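Local coordinates for protein putative cytochrome P450 hydroxylase (Chondromyces apiculatus DSM 436, PDB 6GMF) that binds heme as a cytochrome P450 and acts as a versatile terpene monooxygenase, probably inserting one atom of molecular oxygen into its substrates, at residues Asn15-Phe20 / Phe381-Ser386; Pro108-Ile113 / Ala349-Lys354; Glu191-Arg196 / Asp203-Leu208. One frame throughout, in Å; residues are numbered along the deposited sequence. Where two conformers were deposited one is given.

Overall arrangement
The three contacts join separate parts of the P450 fold around the heme. Contact 1 joins helix 16-26, near the N terminus, to the loop before strand 389-391, 361 residues apart in sequence, and both other contacts fall within the chain it spans. Contact 2, in the helix bundle of the core, comes nearest the cofactor: Ala349 touches the heme and the side chain of Glu352 is about 5 Å from it, against about 9 Å for Arg383 of contact 1 and about 12 Å for Ile205 of contact 3. The centres of contacts 1 and 3 lie about 38 Å apart, on opposite sides of the chain's centre, while contact 2 is about 26 Å from contact 1 and about 23 Å from contact 3.

Contact 1. Residues Asn15-Phe20 / Phe381-Ser386; sequences NPYALF and FIRSPS
The guanidinium of Arg383 carries Pro16 on one face: CD of the proline ring stands 3.6 Å from NH1, displaced toward the rim of the flat group. Its neighbour Tyr17 meets the arginine differently. Arg383 NH2 lies at the edge of the phenol ring, near the ring plane and 4.1 Å from CE2, and the two planes are 79° apart, so this is an edge approach and not a stack. Pro16 also serves the tyrosine, since its CG sits 3.9 Å above one face of the Tyr17 ring, again toward the rim. A proline suits this spot because it offers a compact apolar surface to both flat groups: its CD, bonded to the nitrogen, faces the guanidinium and its CG faces the tyrosine.

Pro16 and Tyr17 lie on helix 16-26, the first long helix of the P450 fold, whereas Arg383 belongs to the irregular loop that leads to the strand 389-391 near the C terminus. Asn15 is the N-cap of that helix. Its OD1 accepts from Tyr17 N at 3.2 Å, the donor standing above the plane of the side-chain carbonyl.

Arg383 leaves its loop with CG opposite the backbone nitrogen (chi1 178°) and then bends at chi2, 87°, which carries the guanidinium over to the helix. There the contact with the helix is one of surfaces, while the charge is met by Glu277, which pairs with NE through OE2. The same OE2 is hydrogen-bonded to Tyr17 OH, and this shared carboxylate probably helps fix how the tyrosine and the arginine are turned. Trp376 adds a cation-pi contact to Arg383, whose backbone oxygen is held by Ser240 and Asn244 of the helix 220-251.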
loop_
_atom_site.group_PDB
_atom_site.type_symbol
_atom_site.label_atom_id
_atom_site.label_comp_id
_atom_site.label_asym_id
_atom_site.label_seq_id
_atom_site.Cartn_x
_atom_site.Cartn_y
_atom_site.Cartn_z
ATOM N N ASN A 15 -3.768 -2.990 18.497
ATOM C CA ASN A 15 -4.499 -1.793 18.381
ATOM C C ASN A 15 -3.545 -0.621 18.510
ATOM O O ASN A 15 -3.409 0.002 19.552
ATOM C CB ASN A 15 -5.643 -1.678 19.397
ATOM C CG ASN A 15 -6.324 -0.331 19.338
ATOM O OD1 ASN A 15 -6.276 0.351 18.311
ATOM N ND2 ASN A 15 -6.854 0.123 20.466
ATOM N N PRO A 16 -2.907 -0.210 17.399
ATOM C CA PRO A 16 -1.958 0.896 17.428
ATOM C C PRO A 16 -2.623 2.252 17.718
ATOM O O PRO A 16 -1.950 3.204 18.101
ATOM C CB PRO A 16 -1.324 0.829 16.025
ATOM C CG PRO A 16 -2.422 0.246 15.178
ATOM C CD PRO A 16 -3.085 -0.781 16.069
ATOM N N TYR A 17 -3.946 2.343 17.555
ATOM C CA TYR A 17 -4.637 3.595 17.674
ATOM C C TYR A 17 -4.695 4.095 19.121
ATOM O O TYR A 17 -4.881 5.314 19.361
ATOM C CB TYR A 17 -6.030 3.485 17.050
ATOM C CG TYR A 17 -5.939 2.998 15.638
ATOM C CD1 TYR A 17 -5.481 3.856 14.656
ATOM C CD2 TYR A 17 -6.175 1.674 15.299
ATOM C CE1 TYR A 17 -5.313 3.425 13.361
ATOM C CE2 TYR A 17 -6.035 1.227 14.000
ATOM C CZ TYR A 17 -5.560 2.106 13.041
ATOM O OH TYR A 17 -5.424 1.738 11.733
ATOM N N ALA A 18 -4.500 3.172 20.071
ATOM C CA ALA A 18 -4.433 3.568 21.471
ATOM C C ALA A 18 -3.119 4.336 21.742
ATOM O O ALA A 18 -3.134 5.463 22.294
ATOM C CB ALA A 18 -4.589 2.335 22.330
ATOM N N LEU A 19 -2.006 3.764 21.268
ATOM C CA LEU A 19 -0.737 4.446 21.279
ATOM C C LEU A 19 -0.854 5.795 20.554
ATOM O O LEU A 19 -0.352 6.803 21.059
ATOM C CB LEU A 19 0.338 3.572 20.637
ATOM C CG LEU A 19 1.637 4.287 20.267
ATOM C CD1 LEU A 19 2.433 4.668 21.501
ATOM C CD2 LEU A 19 2.481 3.441 19.329
ATOM N N PHE A 20 -1.458 5.803 19.357
ATOM C CA PHE A 20 -1.466 7.014 18.550
ATOM C C PHE A 20 -2.206 8.134 19.292
ATOM O O PHE A 20 -1.806 9.265 19.270
ATOM C CB PHE A 20 -2.050 6.776 17.154
ATOM C CG PHE A 20 -1.289 5.771 16.302
ATOM C CD1 PHE A 20 0.064 5.497 16.491
ATOM C CD2 PHE A 20 -1.939 5.123 15.269
ATOM C CE1 PHE A 20 0.734 4.614 15.662
ATOM C CE2 PHE A 20 -1.273 4.229 14.455
ATOM C CZ PHE A 20 0.075 3.993 14.635
ATOM N N PHE A 381 4.194 -1.199 10.363
ATOM C CA PHE A 381 4.300 -0.347 9.172
ATOM C C PHE A 381 3.150 -0.603 8.211
ATOM O O PHE A 381 2.625 0.382 7.679
ATOM C CB PHE A 381 5.657 -0.563 8.516
ATOM C CG PHE A 381 6.754 -0.214 9.491
ATOM C CD1 PHE A 381 7.140 1.100 9.681
ATOM C CD2 PHE A 381 7.317 -1.190 10.297
ATOM C CE1 PHE A 381 8.124 1.427 10.603
ATOM C CE2 PHE A 381 8.312 -0.862 11.207
ATOM C CZ PHE A 381 8.692 0.447 11.381
ATOM N N ILE A 382 2.813 -1.874 7.960
ATOM C CA ILE A 382 1.696 -2.251 7.099
ATOM C C ILE A 382 0.677 -2.961 7.971
ATOM O O ILE A 382 1.009 -3.994 8.592
ATOM C CB ILE A 382 2.158 -3.160 5.952
ATOM C CG1 ILE A 382 3.190 -2.474 5.071
ATOM C CG2 ILE A 382 0.957 -3.585 5.113
ATOM C CD1 ILE A 382 2.603 -1.360 4.260
ATOM N N ARG A 383 -0.557 -2.466 7.965
ATOM C CA ARG A 383 -1.675 -3.012 8.778
ATOM C C ARG A 383 -2.491 -3.974 7.893
ATOM O O ARG A 383 -3.136 -3.525 6.931
ATOM C CB ARG A 383 -2.530 -1.844 9.273
ATOM C CG ARG A 383 -3.746 -2.271 10.071
ATOM C CD ARG A 383 -3.394 -2.428 11.520
ATOM N NE ARG A 383 -4.592 -2.348 12.376
ATOM C CZ ARG A 383 -4.804 -2.971 13.531
ATOM N NH1 ARG A 383 -3.854 -3.672 14.098
ATOM N NH2 ARG A 383 -5.986 -2.876 14.113
ATOM N N SER A 384 -2.418 -5.284 8.164
ATOM C CA SER A 384 -3.071 -6.280 7.349
ATOM C C SER A 384 -3.334 -7.529 8.178
ATOM O O SER A 384 -2.542 -7.872 9.035
ATOM C CB SER A 384 -2.243 -6.620 6.148
ATOM O OG SER A 384 -1.130 -7.418 6.518
ATOM N N PRO A 385 -4.437 -8.236 7.918
ATOM C CA PRO A 385 -4.656 -9.529 8.559
ATOM C C PRO A 385 -3.663 -10.587 8.047
ATOM O O PRO A 385 -3.440 -10.728 6.843
ATOM C CB PRO A 385 -6.109 -9.891 8.232
ATOM C CG PRO A 385 -6.697 -8.716 7.517
ATOM C CD PRO A 385 -5.565 -7.806 7.098
ATOM N N SER A 386 -3.039 -11.331 8.967
ATOM C CA SER A 386 -2.145 -12.429 8.612
ATOM C C SER A 386 -2.911 -13.573 7.928
ATOM O O SER A 386 -2.366 -14.294 7.105
ATOM C CB SER A 386 -1.383 -12.918 9.820
ATOM O OG SER A 386 -2.267 -13.490 10.767
#

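Contact 2. Residues Pro108-Ile113 / Ala349-Lys354; sequences PRIRDI and ARLEAK
This is a helix-helix contact in the core bundle of the cytochrome P450 fold, where the helix conventionally called D (107-119) packs on the helix called L (346-363), which follows the loop bearing the heme ligand Cys343. The segments 108-113 and 349-354 run in roughly the same sense, their axes 10.0 Å apart at the closest and crossing at -41°. Ile110 and Glu352 bring the backbones nearest, with CA atoms 6.7 Å apart.

Ile110 points at the helix 346-363 and packs in a groove of it, among Leu348, Leu351, Glu352 and Val355, residues spaced i, i+3, i+4 and i+7. CG1 lies opposite the carbonyl carbon (chi1 -70°), and the chain then extends so that CD1 leads, meeting Leu351 CD2 at 3.9 Å and the aliphatic CG of Glu352 at 4.2 Å. An isoleucine suits the place because its branched, extended chain reaches between these residues.

Glu352 is buried. It offers its methylene to Ile110, and its side chain also touches Met137, Pro138 and Val141 of the helix 136-145 and Thr238 of the helix 220-251, so it sits where the four helices come together. Ala349, on the same helix, touches the heme; a small residue suits a place so close to the macrocycle.

On the partly exposed side two long basic chains converge, each bent at chi3. Arg111 and Lys354 both form salt bridges with Glu107 OE2, and Arg111 NH2 another with Glu358 OE1. With acids gathering them, Lys354 NZ lies at the edge of the Arg111 guanidinium, near its plane, 4.1 Å from NH2.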
loop_
_atom_site.group_PDB
_atom_site.type_symbol
_atom_site.label_atom_id
_atom_site.label_comp_id
_atom_site.label_asym_id
_atom_site.label_seq_id
_atom_site.Cartn_x
_atom_site.Cartn_y
_atom_site.Cartn_z
ATOM N N PRO A 108 -12.446 -3.789 -16.868
ATOM C CA PRO A 108 -13.087 -5.035 -17.298
ATOM C C PRO A 108 -12.307 -6.303 -16.923
ATOM O O PRO A 108 -12.919 -7.286 -16.452
ATOM C CB PRO A 108 -13.246 -4.850 -18.822
ATOM C CG PRO A 108 -13.391 -3.322 -18.935
ATOM C CD PRO A 108 -12.380 -2.779 -17.937
ATOM N N ARG A 109 -10.998 -6.271 -17.105
ATOM C CA ARG A 109 -10.150 -7.435 -16.771
ATOM C C ARG A 109 -10.125 -7.637 -15.253
ATOM O O ARG A 109 -10.083 -8.741 -14.818
ATOM C CB ARG A 109 -8.735 -7.211 -17.292
ATOM C CG ARG A 109 -7.788 -8.353 -16.971
ATOM C CD ARG A 109 -8.301 -9.710 -17.389
ATOM N NE ARG A 109 -7.390 -10.728 -16.895
ATOM C CZ ARG A 109 -7.743 -11.935 -16.512
ATOM N NH1 ARG A 109 -9.001 -12.322 -16.603
ATOM N NH2 ARG A 109 -6.841 -12.754 -16.024
ATOM N N ILE A 110 -10.073 -6.557 -14.504
ATOM C CA ILE A 110 -10.077 -6.649 -13.030
ATOM C C ILE A 110 -11.389 -7.298 -12.563
ATOM O O ILE A 110 -11.375 -8.109 -11.644
ATOM C CB ILE A 110 -9.796 -5.272 -12.398
ATOM C CG1 ILE A 110 -8.343 -4.846 -12.642
ATOM C CG2 ILE A 110 -10.139 -5.283 -10.911
ATOM C CD1 ILE A 110 -8.025 -3.416 -12.316
ATOM N N ARG A 111 -12.533 -6.948 -13.183
ATOM C CA ARG A 111 -13.820 -7.529 -12.823
ATOM C C ARG A 111 -13.783 -9.041 -13.111
ATOM O O ARG A 111 -14.244 -9.839 -12.337
ATOM C CB ARG A 111 -14.926 -6.771 -13.577
ATOM C CG ARG A 111 -16.337 -7.027 -13.081
ATOM C CD ARG A 111 -17.327 -5.989 -13.583
ATOM N NE ARG A 111 -16.991 -4.629 -13.170
ATOM C CZ ARG A 111 -17.230 -4.110 -11.962
ATOM N NH1 ARG A 111 -17.817 -4.835 -11.027
ATOM N NH2 ARG A 111 -16.874 -2.868 -11.696
ATOM N N ASP A 112 -13.171 -9.405 -14.222
ATOM C CA ASP A 112 -13.088 -10.832 -14.594
ATOM C C ASP A 112 -12.240 -11.567 -13.561
ATOM O O ASP A 112 -12.568 -12.648 -13.219
ATOM C CB ASP A 112 -12.545 -11.000 -16.013
ATOM C CG ASP A 112 -13.591 -10.808 -17.091
ATOM O OD1 ASP A 112 -14.758 -10.758 -16.764
ATOM O OD2 ASP A 112 -13.202 -10.709 -18.235
ATOM N N ILE A 113 -11.149 -10.960 -13.144
ATOM C CA ILE A 113 -10.270 -11.597 -12.135
ATOM C C ILE A 113 -11.068 -11.733 -10.841
ATOM O O ILE A 113 -11.020 -12.753 -10.247
ATOM C CB ILE A 113 -8.999 -10.758 -11.965
ATOM C CG1 ILE A 113 -8.153 -10.816 -13.229
ATOM C CG2 ILE A 113 -8.204 -11.207 -10.762
ATOM C CD1 ILE A 113 -7.011 -9.853 -13.236
ATOM N N ALA A 349 -5.197 1.044 -6.769
ATOM C CA ALA A 349 -5.636 0.497 -5.491
ATOM C C ALA A 349 -7.144 0.688 -5.318
ATOM O O ALA A 349 -7.857 -0.218 -4.871
ATOM C CB ALA A 349 -4.902 1.196 -4.374
ATOM N N ARG A 350 -7.608 1.911 -5.593
ATOM C CA ARG A 350 -9.041 2.276 -5.424
ATOM C C ARG A 350 -9.912 1.430 -6.358
ATOM O O ARG A 350 -11.014 1.026 -5.936
ATOM C CB ARG A 350 -9.244 3.772 -5.688
ATOM C CG ARG A 350 -8.833 4.669 -4.529
ATOM C CD ARG A 350 -8.956 6.143 -4.866
ATOM N NE ARG A 350 -9.043 6.978 -3.676
ATOM C CZ ARG A 350 -8.258 8.020 -3.429
ATOM N NH1 ARG A 350 -7.395 8.429 -4.342
ATOM N NH2 ARG A 350 -8.339 8.649 -2.270
ATOM N N LEU A 351 -9.425 1.180 -7.575
ATOM C CA LEU A 351 -10.167 0.394 -8.572
ATOM C C LEU A 351 -10.213 -1.092 -8.200
ATOM O O LEU A 351 -11.255 -1.715 -8.237
ATOM C CB LEU A 351 -9.483 0.569 -9.929
ATOM C CG LEU A 351 -10.155 -0.157 -11.085
ATOM C CD1 LEU A 351 -11.642 0.193 -11.130
ATOM C CD2 LEU A 351 -9.459 0.183 -12.384
ATOM N N GLU A 352 -9.054 -1.662 -7.805
ATOM C CA GLU A 352 -9.020 -3.085 -7.431
ATOM C C GLU A 352 -9.954 -3.301 -6.241
ATOM O O GLU A 352 -10.674 -4.295 -6.170
ATOM C CB GLU A 352 -7.585 -3.512 -7.092
ATOM C CG GLU A 352 -6.683 -3.535 -8.316
ATOM C CD GLU A 352 -5.308 -4.137 -8.092
ATOM O OE1 GLU A 352 -5.144 -4.928 -7.164
ATOM O OE2 GLU A 352 -4.406 -3.805 -8.876
ATOM N N ALA A 353 -9.870 -2.385 -5.261
ATOM C CA ALA A 353 -10.645 -2.562 -4.055
ATOM C C ALA A 353 -12.142 -2.429 -4.390
ATOM O O ALA A 353 -12.971 -3.231 -3.892
ATOM C CB ALA A 353 -10.213 -1.589 -2.975
ATOM N N LYS A 354 -12.481 -1.386 -5.148
ATOM C CA LYS A 354 -13.928 -1.214 -5.529
ATOM C C LYS A 354 -14.423 -2.480 -6.225
ATOM O O LYS A 354 -15.489 -3.047 -5.865
ATOM C CB LYS A 354 -14.100 -0.018 -6.440
ATOM C CG LYS A 354 -15.531 0.207 -6.938
ATOM C CD LYS A 354 -15.603 1.091 -8.143
ATOM C CE LYS A 354 -15.357 0.290 -9.402
ATOM N NZ LYS A 354 -15.867 0.959 -10.627
#

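Contact 3. Residues Glu191-Arg196 / Asp203-Leu208; sequences EVLEER and DLISQL
Ile205 and Ser206 dock against Leu193 and Arg196 where two successive helices of the P450 fold, conventionally G (177-198) and H (204-210), turn a corner; the short segments cross at -64° with their axes 9.3 Å apart. The tight part is polar. Arg196, itself partly exposed, folds back at chi2, laying its CD 3.2 Å from the buried Ser206 OG. From there NE forms a salt bridge with Asp203 OD1 at 3.1 Å, whose hydrogen bond is weak and bent (134° at the hydrogen), with the carboxylate at the guanidinium edge and the two planes nearly perpendicular.

The apolar touches are looser. Ile205 points at the longer helix, and its CG2 rests 3.9 Å from Leu193 CA; the Ile205 and Val192 side chains cross at about a right angle, CG1 of Ile205 lying 4.2 Å from CG1 of Val192. A beta-branched residue can serve both neighbours at once.

Asp203 is the N-cap of the second helix, and an aspartate suits it because its two oxygens divide the work: OD2 takes the amide of Ser206 at 2.9 Å, from above the carboxylate plane, while OD1 faces Arg196 NE and Ser206 OG. With an alanine here, Arg196 would probably lose its charge partner and the helix start its cap. Ser206 OG accepts from Arg201 N and donates to Asp203 OD1 on the syn side, 30° out of the carboxylate plane and 2.7 Å away.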
loop_
_atom_site.group_PDB
_atom_site.type_symbol
_atom_site.label_atom_id
_atom_site.label_comp_id
_atom_site.label_asym_id
_atom_site.label_seq_id
_atom_site.Cartn_x
_atom_site.Cartn_y
_atom_site.Cartn_z
ATOM N N GLU A 191 15.405 -9.612 -19.527
ATOM C CA GLU A 191 15.181 -10.354 -20.724
ATOM C C GLU A 191 13.942 -9.784 -21.414
ATOM O O GLU A 191 13.945 -9.601 -22.635
ATOM C CB GLU A 191 14.995 -11.836 -20.400
ATOM C CG GLU A 191 15.277 -12.752 -21.572
ATOM N N VAL A 192 12.892 -9.532 -20.612
ATOM C CA VAL A 192 11.621 -8.990 -21.082
ATOM C C VAL A 192 11.897 -7.645 -21.764
ATOM O O VAL A 192 11.363 -7.366 -22.843
ATOM C CB VAL A 192 10.598 -8.807 -19.937
ATOM C CG1 VAL A 192 9.390 -8.019 -20.394
ATOM C CG2 VAL A 192 10.147 -10.135 -19.324
ATOM N N LEU A 193 12.681 -6.807 -21.086
ATOM C CA LEU A 193 13.005 -5.432 -21.534
ATOM C C LEU A 193 13.663 -5.526 -22.919
ATOM O O LEU A 193 13.209 -4.858 -23.838
ATOM C CB LEU A 193 13.884 -4.766 -20.467
ATOM C CG LEU A 193 14.222 -3.286 -20.652
ATOM C CD1 LEU A 193 14.707 -2.708 -19.324
ATOM C CD2 LEU A 193 15.276 -3.066 -21.723
ATOM N N GLU A 194 14.650 -6.424 -23.073
ATOM C CA GLU A 194 15.351 -6.589 -24.393
ATOM C C GLU A 194 14.364 -7.105 -25.448
ATOM O O GLU A 194 14.369 -6.602 -26.592
ATOM C CB GLU A 194 16.592 -7.469 -24.235
ATOM C CG GLU A 194 17.688 -6.861 -23.370
ATOM C CD GLU A 194 18.110 -5.434 -23.696
ATOM O OE1 GLU A 194 18.508 -4.701 -22.762
ATOM O OE2 GLU A 194 18.036 -5.055 -24.875
ATOM N N GLU A 195 13.480 -8.044 -25.077
ATOM C CA GLU A 195 12.458 -8.528 -26.017
ATOM C C GLU A 195 11.539 -7.374 -26.439
ATOM O O GLU A 195 11.195 -7.238 -27.622
ATOM C CB GLU A 195 11.639 -9.695 -25.452
ATOM N N ARG A 196 11.155 -6.499 -25.505
ATOM C CA ARG A 196 10.172 -5.467 -25.847
ATOM C C ARG A 196 10.837 -4.307 -26.591
ATOM O O ARG A 196 10.142 -3.569 -27.264
ATOM C CB ARG A 196 9.472 -4.923 -24.598
ATOM C CG ARG A 196 8.655 -5.967 -23.831
ATOM C CD ARG A 196 7.394 -6.424 -24.540
ATOM N NE ARG A 196 6.652 -7.283 -23.612
ATOM C CZ ARG A 196 6.797 -8.594 -23.489
ATOM N NH1 ARG A 196 7.524 -9.275 -24.370
ATOM N NH2 ARG A 196 6.173 -9.221 -22.494
ATOM N N ASP A 203 2.146 -3.498 -22.878
ATOM C CA ASP A 203 2.449 -3.700 -21.461
ATOM C C ASP A 203 3.287 -2.534 -20.929
ATOM O O ASP A 203 3.864 -1.694 -21.683
ATOM C CB ASP A 203 3.288 -4.968 -21.275
ATOM C CG ASP A 203 4.634 -4.816 -21.959
ATOM O OD1 ASP A 203 4.681 -4.988 -23.191
ATOM O OD2 ASP A 203 5.611 -4.479 -21.289
ATOM N N LEU A 204 3.420 -2.505 -19.608
ATOM C CA LEU A 204 4.087 -1.422 -18.919
ATOM C C LEU A 204 5.584 -1.373 -19.239
ATOM O O LEU A 204 6.195 -0.269 -19.276
ATOM C CB LEU A 204 3.894 -1.647 -17.420
ATOM C CG LEU A 204 3.376 -0.519 -16.563
ATOM C CD1 LEU A 204 2.318 0.332 -17.235
ATOM C CD2 LEU A 204 2.875 -1.122 -15.260
ATOM N N ILE A 205 6.219 -2.517 -19.450
ATOM C CA ILE A 205 7.666 -2.478 -19.777
ATOM C C ILE A 205 7.852 -1.753 -21.113
ATOM O O ILE A 205 8.726 -0.895 -21.228
ATOM C CB ILE A 205 8.338 -3.853 -19.788
ATOM C CG1 ILE A 205 8.193 -4.554 -18.432
ATOM C CG2 ILE A 205 9.803 -3.692 -20.214
ATOM C CD1 ILE A 205 9.020 -3.930 -17.310
ATOM N N SER A 206 7.025 -2.107 -22.092
ATOM C CA SER A 206 7.063 -1.468 -23.423
ATOM C C SER A 206 6.833 0.035 -23.295
ATOM O O SER A 206 7.560 0.828 -23.920
ATOM C CB SER A 206 6.050 -2.046 -24.353
ATOM O OG SER A 206 6.322 -3.412 -24.614
ATOM N N GLN A 207 5.837 0.414 -22.486
ATOM C CA GLN A 207 5.476 1.796 -22.360
ATOM C C GLN A 207 6.553 2.580 -21.604
ATOM O O GLN A 207 6.766 3.748 -21.900
ATOM C CB GLN A 207 4.106 1.956 -21.710
ATOM C CG GLN A 207 2.960 1.349 -22.493
ATOM N N LEU A 208 7.205 1.986 -20.599
ATOM C CA LEU A 208 8.283 2.629 -19.894
ATOM C C LEU A 208 9.468 2.871 -20.835
ATOM O O LEU A 208 10.068 3.925 -20.787
ATOM C CB LEU A 208 8.692 1.799 -18.664
ATOM C CG LEU A 208 7.718 1.861 -17.479
ATOM C CD1 LEU A 208 7.922 0.658 -16.587
ATOM C CD2 LEU A 208 7.821 3.161 -16.684
#